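Local coordinates for chitin-binding type-4 domain-containing protein (Photorhabdus laumondii subsp. laumondii, PDB 6T5Z) that probably cleaves chitin oxidatively as a copper-dependent lytic polysaccharide monooxygenase of family AA10, at residues A[2-7]-A[163-168]; A[102-107]-A[147-152]. All blocks are in the same frame, centred on the assembly; numbering follows the deposited sequence.

Contact 1 (A[2-7]-A[163-168]); sequences GYIDSP and FYQVID
Gln165 lays its side-chain amide against the backbone of Tyr3 and Ile4, its carbon CD 3.6 Å from Tyr3 CA and its OE1 3.3 Å from Tyr3 CB. The bend of the Gln165 side chain at chi2 (-88°) turns the amide along strand 2-6 and lets Gln165 OE1 accept from Ile4 N at 3.0 Å. The bond is nearly straight at hydrogen (167°), although the donor stands well above the carbonyl plane of the amide. Ser9 OG is a second partner of the same oxygen, so two hydrogen bonds grip a buried polar atom, while NE2 makes a weak one to Pro32 O. Glutamine suits the place because it can satisfy the N-H of one strand from another that is not its neighbour in a sheet. Strand 2-6 pairs with strand 79-86 in a three-stranded sheet and strand 161-172 belongs to the other sheet; residues 2-6 and 163-168 run roughly parallel, at 23°, with their axes 7.3 Å apart at the closest, across the interior of the immunoglobulin-like beta-sandwich of AA10 enzymes. Ile4 slides past the stem of Gln165 in the opposite sense, and its CD1 meets Ile167 CD1 at 3.9 Å where the two isoleucines cross at about a right angle. The branches of Ile167 divide the work: CD1 goes to Ile4, whereas CG2, anti to the backbone N, lies 4.1 Å from CB of Pro7, which follows a cis peptide bond. From strand 79-86, Trp84 packs on Ile4 and Gln165, and Phe82 on Pro7 and Ile167. At the other end Gly2 N approaches the Phe163 ring obliquely, 4.3 Å from Phe163 CD2, and the Phe163 side chain lies about 4 Å from the copper held by His1 and His90.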
loop_
_atom_site.group_PDB
_atom_site.type_symbol
_atom_site.label_atom_id
_atom_site.label_comp_id
_atom_site.label_asym_id
_atom_site.label_seq_id
_atom_site.Cartn_x
_atom_site.Cartn_y
_atom_site.Cartn_z
ATOM N N GLY A 2 -9.806 1.589 5.960
ATOM C CA GLY A 2 -8.917 2.742 6.011
ATOM C C GLY A 2 -7.981 2.775 4.823
ATOM O O GLY A 2 -7.910 1.832 4.029
ATOM N N TYR A 3 -7.245 3.882 4.713
ATOM C CA TYR A 3 -6.319 4.061 3.605
ATOM C C TYR A 3 -5.162 4.939 4.059
ATOM O O TYR A 3 -5.235 5.615 5.089
ATOM C CB TYR A 3 -7.033 4.673 2.388
ATOM C CG TYR A 3 -7.680 5.995 2.707
ATOM C CD1 TYR A 3 -6.957 7.174 2.628
ATOM C CD2 TYR A 3 -9.016 6.067 3.100
ATOM C CE1 TYR A 3 -7.534 8.391 2.927
ATOM C CE2 TYR A 3 -9.605 7.291 3.397
ATOM C CZ TYR A 3 -8.850 8.444 3.308
ATOM O OH TYR A 3 -9.415 9.670 3.603
ATOM N N ILE A 4 -4.083 4.921 3.278
ATOM C CA ILE A 4 -2.898 5.729 3.541
ATOM C C ILE A 4 -2.987 7.011 2.722
ATOM O O ILE A 4 -3.116 6.957 1.489
ATOM C CB ILE A 4 -1.617 4.957 3.201
ATOM C CG1 ILE A 4 -1.514 3.719 4.099
ATOM C CG2 ILE A 4 -0.397 5.876 3.345
ATOM C CD1 ILE A 4 -0.292 2.841 3.794
ATOM N N ASP A 5 -2.911 8.164 3.397
ATOM C CA ASP A 5 -2.940 9.447 2.699
ATOM C C ASP A 5 -1.625 10.220 2.795
ATOM O O ASP A 5 -1.550 11.355 2.307
ATOM C CB ASP A 5 -4.111 10.315 3.178
ATOM C CG ASP A 5 -4.015 10.733 4.630
ATOM O OD1 ASP A 5 -4.860 11.567 5.026
ATOM O OD2 ASP A 5 -3.151 10.233 5.375
ATOM N N SER A 6 -0.582 9.632 3.369
ATOM C CA SER A 6 0.733 10.279 3.390
ATOM C C SER A 6 1.822 9.230 3.602
ATOM O O SER A 6 1.841 8.581 4.639
ATOM C CB SER A 6 0.810 11.341 4.483
ATOM O OG SER A 6 2.103 11.947 4.506
ATOM N N PRO A 7 2.703 9.011 2.610
ATOM C CA PRO A 7 2.639 9.470 1.213
ATOM C C PRO A 7 1.347 8.948 0.615
ATOM O O PRO A 7 0.973 7.807 0.938
ATOM C CB PRO A 7 3.872 8.838 0.554
ATOM C CG PRO A 7 4.358 7.786 1.522
ATOM C CD PRO A 7 3.868 8.146 2.875
ATOM N N PHE A 163 -6.138 -4.905 5.142
ATOM C CA PHE A 163 -6.340 -3.877 4.124
ATOM C C PHE A 163 -5.034 -3.603 3.393
ATOM O O PHE A 163 -3.972 -3.518 4.017
ATOM C CB PHE A 163 -6.899 -2.596 4.746
ATOM C CG PHE A 163 -8.322 -2.748 5.202
ATOM C CD1 PHE A 163 -8.610 -3.342 6.426
ATOM C CD2 PHE A 163 -9.374 -2.384 4.374
ATOM C CE1 PHE A 163 -9.923 -3.521 6.834
ATOM C CE2 PHE A 163 -10.693 -2.559 4.781
ATOM C CZ PHE A 163 -10.965 -3.132 6.003
ATOM N N TYR A 164 -5.116 -3.456 2.064
ATOM C CA TYR A 164 -3.924 -3.451 1.212
ATOM C C TYR A 164 -3.819 -2.124 0.475
ATOM O O TYR A 164 -4.736 -1.746 -0.264
ATOM C CB TYR A 164 -3.963 -4.626 0.234
ATOM C CG TYR A 164 -3.722 -5.969 0.901
ATOM C CD1 TYR A 164 -4.773 -6.695 1.464
ATOM C CD2 TYR A 164 -2.436 -6.502 0.979
ATOM C CE1 TYR A 164 -4.549 -7.934 2.082
ATOM C CE2 TYR A 164 -2.202 -7.729 1.590
ATOM C CZ TYR A 164 -3.260 -8.436 2.140
ATOM O OH TYR A 164 -3.019 -9.655 2.729
ATOM N N GLN A 165 -2.694 -1.423 0.657
ATOM C CA GLN A 165 -2.507 -0.082 0.095
ATOM C C GLN A 165 -1.157 0.029 -0.607
ATOM O O GLN A 165 -0.140 0.255 0.054
ATOM C CB GLN A 165 -2.628 0.972 1.196
ATOM C CG GLN A 165 -4.055 1.135 1.733
ATOM C CD GLN A 165 -4.870 2.147 0.933
ATOM O OE1 GLN A 165 -4.500 3.315 0.835
ATOM N NE2 GLN A 165 -5.992 1.703 0.381
ATOM N N VAL A 166 -1.145 -0.069 -1.961
ATOM C CA VAL A 166 0.074 0.216 -2.716
ATOM C C VAL A 166 0.246 1.726 -2.859
ATOM O O VAL A 166 -0.730 2.490 -2.953
ATOM C CB VAL A 166 0.066 -0.492 -4.091
ATOM C CG1 VAL A 166 -0.003 -2.011 -3.928
ATOM C CG2 VAL A 166 -1.100 -0.006 -4.969
ATOM N N ILE A 167 1.511 2.154 -2.845
ATOM C CA ILE A 167 1.926 3.555 -2.930
ATOM C C ILE A 167 2.990 3.661 -4.016
ATOM O O ILE A 167 3.983 2.924 -3.994
ATOM C CB ILE A 167 2.493 4.071 -1.586
ATOM C CG1 ILE A 167 1.535 3.778 -0.434
ATOM C CG2 ILE A 167 2.778 5.576 -1.651
ATOM C CD1 ILE A 167 2.149 3.993 0.964
ATOM N N ASP A 168 2.806 4.589 -4.951
ATOM C CA ASP A 168 3.795 4.830 -5.993
ATOM C C ASP A 168 4.733 5.944 -5.560
ATOM O O ASP A 168 4.281 7.015 -5.142
ATOM C CB ASP A 168 3.112 5.207 -7.307
ATOM C CG ASP A 168 2.218 4.109 -7.811
ATOM O OD1 ASP A 168 0.989 4.201 -7.604
ATOM O OD2 ASP A 168 2.758 3.145 -8.393
#

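Contact 2 (A[102-107]-A[147-152]); sequences LGWDPN and YHVILG
Trp104 points the edge of its six-membered ring at the face of Tyr147, a T-shaped pair with centroids 5.3 Å apart and planes at 65°; CZ2 stands over the centre of the phenol ring. The first torsion of the tryptophan (chi1 77°), with CG between the backbone N and the carbonyl carbon, carries the indole from the loop toward strand 148-156. There Trp104 NE1 donates to the carbonyl O of Tyr147 at 2.9 Å, the acceptor lying almost in the indole plane. At the far corner of the ring Trp104 CH2 touches Val149 CG2 at 3.7 Å, the two side chains crossing at about a right angle. The imidazole of His148 slides past the pyrrole side obliquely, its plane 32° from that of the indole, and its ND1 is hydrogen-bonded to Thr100 OG1. Pro106 adds a compact apolar wall, CB 3.7 Å from Tyr147 CD2, while the hydroxyl of that tyrosine is held by Asp168. Tryptophan is apt because one flat group supplies both a broad hydrocarbon surface and an N-H: the indole hydrogen bond helps set where the ring sits, and the aromatic cluster around it probably limits its tilt, so that a loop without regular structure is held to the strand.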
loop_
_atom_site.group_PDB
_atom_site.type_symbol
_atom_site.label_atom_id
_atom_site.label_comp_id
_atom_site.label_asym_id
_atom_site.label_seq_id
_atom_site.Cartn_x
_atom_site.Cartn_y
_atom_site.Cartn_z
ATOM N N LEU A 102 14.907 -4.157 -5.715
ATOM C CA LEU A 102 15.833 -3.502 -6.620
ATOM C C LEU A 102 15.896 -4.309 -7.906
ATOM O O LEU A 102 16.106 -5.526 -7.877
ATOM C CB LEU A 102 17.217 -3.382 -5.981
ATOM C CG LEU A 102 17.303 -2.528 -4.716
ATOM C CD1 LEU A 102 18.722 -2.574 -4.154
ATOM C CD2 LEU A 102 16.868 -1.100 -4.974
ATOM N N GLY A 103 15.665 -3.645 -9.028
ATOM C CA GLY A 103 15.612 -4.346 -10.288
ATOM C C GLY A 103 14.267 -4.926 -10.659
ATOM O O GLY A 103 14.193 -5.681 -11.636
ATOM N N TRP A 104 13.197 -4.590 -9.937
ATOM C CA TRP A 104 11.868 -4.985 -10.390
ATOM C C TRP A 104 11.554 -4.325 -11.736
ATOM O O TRP A 104 12.248 -3.419 -12.193
ATOM C CB TRP A 104 10.808 -4.621 -9.347
ATOM C CG TRP A 104 10.424 -3.152 -9.293
ATOM C CD1 TRP A 104 11.225 -2.098 -8.941
ATOM C CD2 TRP A 104 9.140 -2.590 -9.604
ATOM N NE1 TRP A 104 10.513 -0.922 -9.006
ATOM C CE2 TRP A 104 9.231 -1.199 -9.406
ATOM C CE3 TRP A 104 7.920 -3.136 -10.020
ATOM C CZ2 TRP A 104 8.150 -0.346 -9.618
ATOM C CZ3 TRP A 104 6.848 -2.294 -10.224
ATOM C CH2 TRP A 104 6.969 -0.913 -10.026
ATOM N N ASP A 105 10.484 -4.800 -12.371
ATOM C CA ASP A 105 10.112 -4.337 -13.705
ATOM C C ASP A 105 8.855 -3.486 -13.609
ATOM O O ASP A 105 7.752 -4.023 -13.429
ATOM C CB ASP A 105 9.893 -5.525 -14.644
ATOM C CG ASP A 105 9.737 -5.108 -16.094
ATOM O OD1 ASP A 105 9.369 -3.946 -16.353
ATOM O OD2 ASP A 105 9.977 -5.952 -16.982
ATOM N N PRO A 106 8.964 -2.162 -13.744
ATOM C CA PRO A 106 7.796 -1.286 -13.569
ATOM C C PRO A 106 6.760 -1.406 -14.669
ATOM O O PRO A 106 5.712 -0.757 -14.586
ATOM C CB PRO A 106 8.421 0.115 -13.558
ATOM C CG PRO A 106 9.687 -0.043 -14.333
ATOM C CD PRO A 106 10.200 -1.404 -14.000
ATOM N N ASN A 107 7.020 -2.200 -15.702
ATOM C CA ASN A 107 6.095 -2.398 -16.806
ATOM C C ASN A 107 5.501 -3.801 -16.819
ATOM O O ASN A 107 4.961 -4.231 -17.843
ATOM C CB ASN A 107 6.810 -2.098 -18.124
ATOM C CG ASN A 107 7.161 -0.629 -18.266
ATOM O OD1 ASN A 107 6.278 0.232 -18.218
ATOM N ND2 ASN A 107 8.454 -0.330 -18.430
ATOM N N TYR A 147 11.845 4.679 -9.258
ATOM C CA TYR A 147 10.434 4.352 -9.111
ATOM C C TYR A 147 10.289 3.020 -8.385
ATOM O O TYR A 147 10.798 1.997 -8.849
ATOM C CB TYR A 147 9.749 4.303 -10.478
ATOM C CG TYR A 147 8.286 3.852 -10.467
ATOM C CD1 TYR A 147 7.443 4.106 -9.386
ATOM C CD2 TYR A 147 7.757 3.162 -11.558
ATOM C CE1 TYR A 147 6.106 3.676 -9.399
ATOM C CE2 TYR A 147 6.444 2.738 -11.580
ATOM C CZ TYR A 147 5.624 3.000 -10.500
ATOM O OH TYR A 147 4.316 2.573 -10.558
ATOM N N HIS A 148 9.577 3.042 -7.259
ATOM C CA HIS A 148 9.296 1.854 -6.464
ATOM C C HIS A 148 7.877 1.925 -5.932
ATOM O O HIS A 148 7.330 3.015 -5.735
ATOM C CB HIS A 148 10.279 1.724 -5.297
ATOM C CG HIS A 148 11.637 1.304 -5.731
ATOM N ND1 HIS A 148 11.919 0.006 -6.087
ATOM C CD2 HIS A 148 12.778 2.009 -5.919
ATOM C CE1 HIS A 148 13.186 -0.079 -6.453
ATOM N NE2 HIS A 148 13.729 1.123 -6.361
ATOM N N VAL A 149 7.294 0.754 -5.683
ATOM C CA VAL A 149 5.957 0.643 -5.118
ATOM C C VAL A 149 6.092 0.090 -3.712
ATOM O O VAL A 149 6.798 -0.902 -3.494
ATOM C CB VAL A 149 5.043 -0.247 -5.974
ATOM C CG1 VAL A 149 3.713 -0.485 -5.262
ATOM C CG2 VAL A 149 4.830 0.390 -7.343
ATOM N N ILE A 150 5.427 0.737 -2.763
ATOM C CA ILE A 150 5.398 0.304 -1.376
ATOM C C ILE A 150 4.015 -0.277 -1.121
ATOM O O ILE A 150 3.009 0.320 -1.519
ATOM C CB ILE A 150 5.710 1.478 -0.426
ATOM C CG1 ILE A 150 7.174 1.898 -0.597
ATOM C CG2 ILE A 150 5.356 1.112 1.032
ATOM C CD1 ILE A 150 7.597 3.186 0.086
ATOM N N LEU A 151 3.965 -1.457 -0.498
ATOM C CA LEU A 151 2.706 -2.089 -0.116
ATOM C C LEU A 151 2.509 -1.949 1.388
ATOM O O LEU A 151 3.242 -2.551 2.182
ATOM C CB LEU A 151 2.665 -3.562 -0.524
ATOM C CG LEU A 151 1.424 -4.331 -0.053
ATOM C CD1 LEU A 151 0.142 -3.792 -0.717
ATOM C CD2 LEU A 151 1.544 -5.829 -0.300
ATOM N N GLY A 152 1.511 -1.158 1.780
ATOM C CA GLY A 152 1.127 -1.063 3.174
ATOM C C GLY A 152 0.064 -2.097 3.474
ATOM O O GLY A 152 -0.872 -2.280 2.692
#

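In the fold
Both contacts involve the mixed sheet, through its neighbouring antiparallel strands 148-156 and 161-172, and they meet there: Ile167 N probably donates to Ile150 O, and Val149 CG1 packs on Ile167 O at 3.6 Å. Contact 1 is wholly buried near the centre of the chain and joins one sheet to the other with aliphatic side chains and a single amide. Contact 2, its centre 15 Å from that of contact 1, is partly exposed, lies away from the metal and fastens a loop to a strand chiefly through aromatic rings. In sequence, contact 2 is nested inside the long loop closed by contact 1.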